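Local atomic coordinates of Spermidine/putrescine ABC transporter, periplasmic binding protein (Treponema pallidum, PDB entry 2V84), a protein that probably binds polyamines such as spermidine and putrescine as the extracytoplasmic receptor lipoprotein of an ABC transporter. Residues Y123-A131 with F288-I298. Sequence-based numbering, arbitrary orientation.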
loop_
_atom_site.group_PDB
_atom_site.type_symbol
_atom_site.label_atom_id
_atom_site.label_comp_id
_atom_site.label_asym_id
_atom_site.label_seq_id
_atom_site.Cartn_x
_atom_site.Cartn_y
_atom_site.Cartn_z
ATOM N N TYR A 123 -1.433 17.961 -6.695
ATOM C CA TYR A 123 -0.944 17.963 -5.328
ATOM C C TYR A 123 -0.221 16.664 -5.055
ATOM O O TYR A 123 0.267 16.446 -3.951
ATOM C CB TYR A 123 -2.091 18.112 -4.337
ATOM C CG TYR A 123 -2.688 19.512 -4.282
ATOM C CD1 TYR A 123 -2.159 20.469 -3.439
ATOM C CD2 TYR A 123 -3.788 19.855 -5.072
ATOM C CE1 TYR A 123 -2.713 21.752 -3.378
ATOM C CE2 TYR A 123 -4.345 21.143 -5.033
ATOM C CZ TYR A 123 -3.805 22.081 -4.180
ATOM O OH TYR A 123 -4.344 23.351 -4.099
ATOM N N SER A 124 -0.173 15.776 -6.045
ATOM C CA SER A 124 0.383 14.423 -5.805
ATOM C C SER A 124 0.899 13.812 -7.086
ATOM O O SER A 124 0.368 14.092 -8.146
ATOM C CB SER A 124 -0.687 13.498 -5.198
ATOM O OG SER A 124 -1.749 13.221 -6.121
ATOM N N VAL A 125 1.908 12.951 -6.994
ATOM C CA VAL A 125 2.341 12.194 -8.172
ATOM C C VAL A 125 2.437 10.745 -7.767
ATOM O O VAL A 125 3.050 10.467 -6.775
ATOM C CB VAL A 125 3.743 12.642 -8.669
ATOM C CG1 VAL A 125 4.228 11.730 -9.836
ATOM C CG2 VAL A 125 3.718 14.128 -9.131
ATOM N N PRO A 126 1.803 9.813 -8.505
ATOM C CA PRO A 126 1.869 8.410 -8.066
ATOM C C PRO A 126 3.270 7.852 -7.845
ATOM O O PRO A 126 4.173 8.091 -8.649
ATOM C CB PRO A 126 1.201 7.648 -9.223
ATOM C CG PRO A 126 0.251 8.634 -9.777
ATOM C CD PRO A 126 0.926 9.974 -9.676
ATOM N N TYR A 127 3.415 7.073 -6.771
ATOM C CA TYR A 127 4.668 6.454 -6.371
ATOM C C TYR A 127 4.591 4.946 -6.662
ATOM O O TYR A 127 5.509 4.362 -7.247
ATOM C CB TYR A 127 4.834 6.719 -4.869
ATOM C CG TYR A 127 6.125 6.296 -4.256
ATOM C CD1 TYR A 127 6.380 4.957 -3.968
ATOM C CD2 TYR A 127 7.079 7.246 -3.904
ATOM C CE1 TYR A 127 7.552 4.579 -3.388
ATOM C CE2 TYR A 127 8.280 6.866 -3.321
ATOM C CZ TYR A 127 8.509 5.543 -3.069
ATOM O OH TYR A 127 9.694 5.151 -2.466
ATOM N N TYR A 128 3.488 4.315 -6.263
ATOM C CA TYR A 128 3.307 2.892 -6.510
ATOM C C TYR A 128 1.853 2.536 -6.281
ATOM O O TYR A 128 1.198 3.171 -5.486
ATOM C CB TYR A 128 4.289 2.007 -5.652
ATOM C CG TYR A 128 4.086 0.544 -5.961
ATOM C CD1 TYR A 128 4.394 0.040 -7.222
ATOM C CD2 TYR A 128 3.525 -0.320 -5.016
ATOM C CE1 TYR A 128 4.153 -1.287 -7.545
ATOM C CE2 TYR A 128 3.275 -1.649 -5.342
ATOM C CZ TYR A 128 3.584 -2.113 -6.598
ATOM O OH TYR A 128 3.349 -3.430 -6.896
ATOM N N LEU A 129 1.348 1.555 -7.017
ATOM C CA LEU A 129 -0.014 1.047 -6.849
ATOM C C LEU A 129 0.110 -0.453 -6.675
ATOM O O LEU A 129 0.707 -1.120 -7.527
ATOM C CB LEU A 129 -0.848 1.359 -8.103
ATOM C CG LEU A 129 -2.361 1.076 -8.104
ATOM C CD1 LEU A 129 -3.016 1.966 -9.105
ATOM C CD2 LEU A 129 -2.663 -0.408 -8.413
ATOM N N GLY A 130 -0.440 -0.995 -5.591
ATOM C CA GLY A 130 -0.408 -2.465 -5.418
ATOM C C GLY A 130 -1.593 -2.872 -4.581
ATOM O O GLY A 130 -2.562 -2.118 -4.457
ATOM N N ALA A 131 -1.528 -4.067 -4.005
ATOM C CA ALA A 131 -2.608 -4.514 -3.130
ATOM C C ALA A 131 -2.061 -5.564 -2.210
ATOM O O ALA A 131 -1.171 -6.351 -2.585
ATOM C CB ALA A 131 -3.785 -5.077 -3.936
ATOM N N PHE A 288 13.529 0.350 -8.288
ATOM C CA PHE A 288 12.570 0.412 -7.192
ATOM C C PHE A 288 11.673 -0.830 -7.179
ATOM O O PHE A 288 11.523 -1.481 -6.141
ATOM C CB PHE A 288 11.722 1.688 -7.281
ATOM C CG PHE A 288 10.439 1.625 -6.476
ATOM C CD1 PHE A 288 10.464 1.528 -5.082
ATOM C CD2 PHE A 288 9.205 1.659 -7.116
ATOM C CE1 PHE A 288 9.297 1.457 -4.351
ATOM C CE2 PHE A 288 8.019 1.590 -6.380
ATOM C CZ PHE A 288 8.068 1.488 -4.998
ATOM N N LEU A 289 11.085 -1.164 -8.326
ATOM C CA LEU A 289 10.162 -2.294 -8.404
ATOM C C LEU A 289 10.844 -3.612 -8.089
ATOM O O LEU A 289 10.293 -4.451 -7.373
ATOM C CB LEU A 289 9.512 -2.358 -9.782
ATOM C CG LEU A 289 8.684 -1.141 -10.181
ATOM C CD1 LEU A 289 8.343 -1.238 -11.663
ATOM C CD2 LEU A 289 7.415 -0.965 -9.323
ATOM N N ASP A 290 12.058 -3.765 -8.610
ATOM C CA ASP A 290 12.843 -4.994 -8.463
ATOM C C ASP A 290 13.261 -5.228 -7.020
ATOM O O ASP A 290 13.520 -6.372 -6.624
ATOM C CB ASP A 290 14.107 -4.899 -9.301
ATOM C CG ASP A 290 13.869 -5.137 -10.772
ATOM O OD1 ASP A 290 12.752 -5.497 -11.184
ATOM O OD2 ASP A 290 14.836 -4.965 -11.535
ATOM N N THR A 291 13.383 -4.143 -6.254
ATOM C CA THR A 291 13.753 -4.214 -4.850
ATOM C C THR A 291 12.731 -5.048 -4.086
ATOM O O THR A 291 13.109 -5.766 -3.159
ATOM C CB THR A 291 13.902 -2.807 -4.214
ATOM O OG1 THR A 291 15.036 -2.137 -4.780
ATOM C CG2 THR A 291 14.109 -2.891 -2.697
ATOM N N PHE A 292 11.462 -4.978 -4.510
ATOM C CA PHE A 292 10.340 -5.589 -3.793
ATOM C C PHE A 292 9.590 -6.677 -4.560
ATOM O O PHE A 292 8.664 -7.286 -4.017
ATOM C CB PHE A 292 9.341 -4.519 -3.357
ATOM C CG PHE A 292 9.941 -3.438 -2.512
ATOM C CD1 PHE A 292 10.243 -3.672 -1.175
ATOM C CD2 PHE A 292 10.201 -2.178 -3.055
ATOM C CE1 PHE A 292 10.811 -2.678 -0.389
ATOM C CE2 PHE A 292 10.742 -1.181 -2.282
ATOM C CZ PHE A 292 11.050 -1.426 -0.949
ATOM N N GLY A 293 9.958 -6.916 -5.815
ATOM C CA GLY A 293 9.226 -7.882 -6.647
ATOM C C GLY A 293 7.893 -7.345 -7.132
ATOM O O GLY A 293 6.961 -8.098 -7.345
ATOM N N PHE A 294 7.815 -6.022 -7.288
ATOM C CA PHE A 294 6.624 -5.341 -7.756
ATOM C C PHE A 294 6.524 -5.379 -9.275
ATOM O O PHE A 294 7.551 -5.344 -9.964
ATOM C CB PHE A 294 6.722 -3.877 -7.372
ATOM C CG PHE A 294 6.569 -3.585 -5.914
ATOM C CD1 PHE A 294 5.883 -4.443 -5.054
ATOM C CD2 PHE A 294 7.027 -2.361 -5.420
ATOM C CE1 PHE A 294 5.704 -4.096 -3.711
ATOM C CE2 PHE A 294 6.835 -2.002 -4.098
ATOM C CZ PHE A 294 6.194 -2.858 -3.240
ATOM N N PRO A 295 5.293 -5.463 -9.812
ATOM C CA PRO A 295 5.091 -5.269 -11.246
ATOM C C PRO A 295 5.000 -3.787 -11.546
ATOM O O PRO A 295 4.788 -2.986 -10.640
ATOM C CB PRO A 295 3.739 -5.933 -11.490
ATOM C CG PRO A 295 2.988 -5.669 -10.204
ATOM C CD PRO A 295 4.020 -5.772 -9.117
ATOM N N SER A 296 5.163 -3.415 -12.809
ATOM C CA SER A 296 5.107 -2.016 -13.166
ATOM C C SER A 296 3.652 -1.585 -13.348
ATOM O O SER A 296 3.180 -1.401 -14.463
ATOM C CB SER A 296 5.942 -1.735 -14.430
ATOM O OG SER A 296 6.154 -0.341 -14.615
ATOM N N THR A 297 2.950 -1.417 -12.236
ATOM C CA THR A 297 1.539 -1.003 -12.254
ATOM C C THR A 297 1.289 0.419 -12.752
ATOM O O THR A 297 0.241 0.684 -13.329
ATOM C CB THR A 297 0.898 -1.170 -10.868
ATOM O OG1 THR A 297 1.735 -0.547 -9.888
ATOM C CG2 THR A 297 0.772 -2.641 -10.538
ATOM N N ILE A 298 2.243 1.340 -12.542
ATOM C CA ILE A 298 1.985 2.752 -12.870
ATOM C C ILE A 298 2.820 3.311 -14.013
ATOM O O ILE A 298 2.531 4.396 -14.521
ATOM C CB ILE A 298 2.165 3.727 -11.640
ATOM C CG1 ILE A 298 3.647 3.937 -11.288
ATOM C CG2 ILE A 298 1.353 3.262 -10.438
ATOM C CD1 ILE A 298 3.889 5.074 -10.322
#
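Tyr128 and Phe294 stack face to face at the centre of this buried contact, with ring centroids 3.9 Å apart and planes at 12°. The tyrosine CZ approaches Phe294 CG at 3.4 Å while Phe294 CD2 lies over the centre of the Tyr128 ring; CB of Phe292 covers the other face of Phe294. Phe288 meets Tyr128 in an offset edge-to-face pair, its edge toward the tyrosine face (planes at 76°). In a second offset edge-to-face pair it offers its own face to the edge of Tyr127, whose CE1 lies 3.5 Å from Phe288 CZ. Tyr127 and Tyr128, both paired with Asp258, form a classic beta bulge, which lets both neighbouring tyrosines reach Phe288, Tyr127 at its face and Tyr128 CB at its edge; each has CG anti to the backbone N. Leu289 CD2 packs obliquely on Tyr128 CE1. Beyond the rings, Ile298 CG2 meets Leu129 CB at 3.7 Å and its CD1 reaches Pro126 CB. The Phe294 side chain lies about 6 Å from a bound MES, probably from the crystallisation liquor, and that of Tyr128 about 11 Å from that of Glu168, a predicted spermidine residue, placing the cluster near the probable polyamine site. At the polar edge, Thr297 OG1 donates to Leu129 O at 2.6 Å, in the carbonyl plane on a lone pair. Helix 282-292 and its following loop are thus fitted to strand 125-137 of the solute-binding fold mainly by aromatic and aliphatic packing: the buried tyrosine hydroxyls are satisfied by Thr36 (Tyr127) and Tyr312 (Tyr128), leaving the Thr297 hydroxyl's grip on the Leu129 carbonyl as the sole hydrogen bond between the segments.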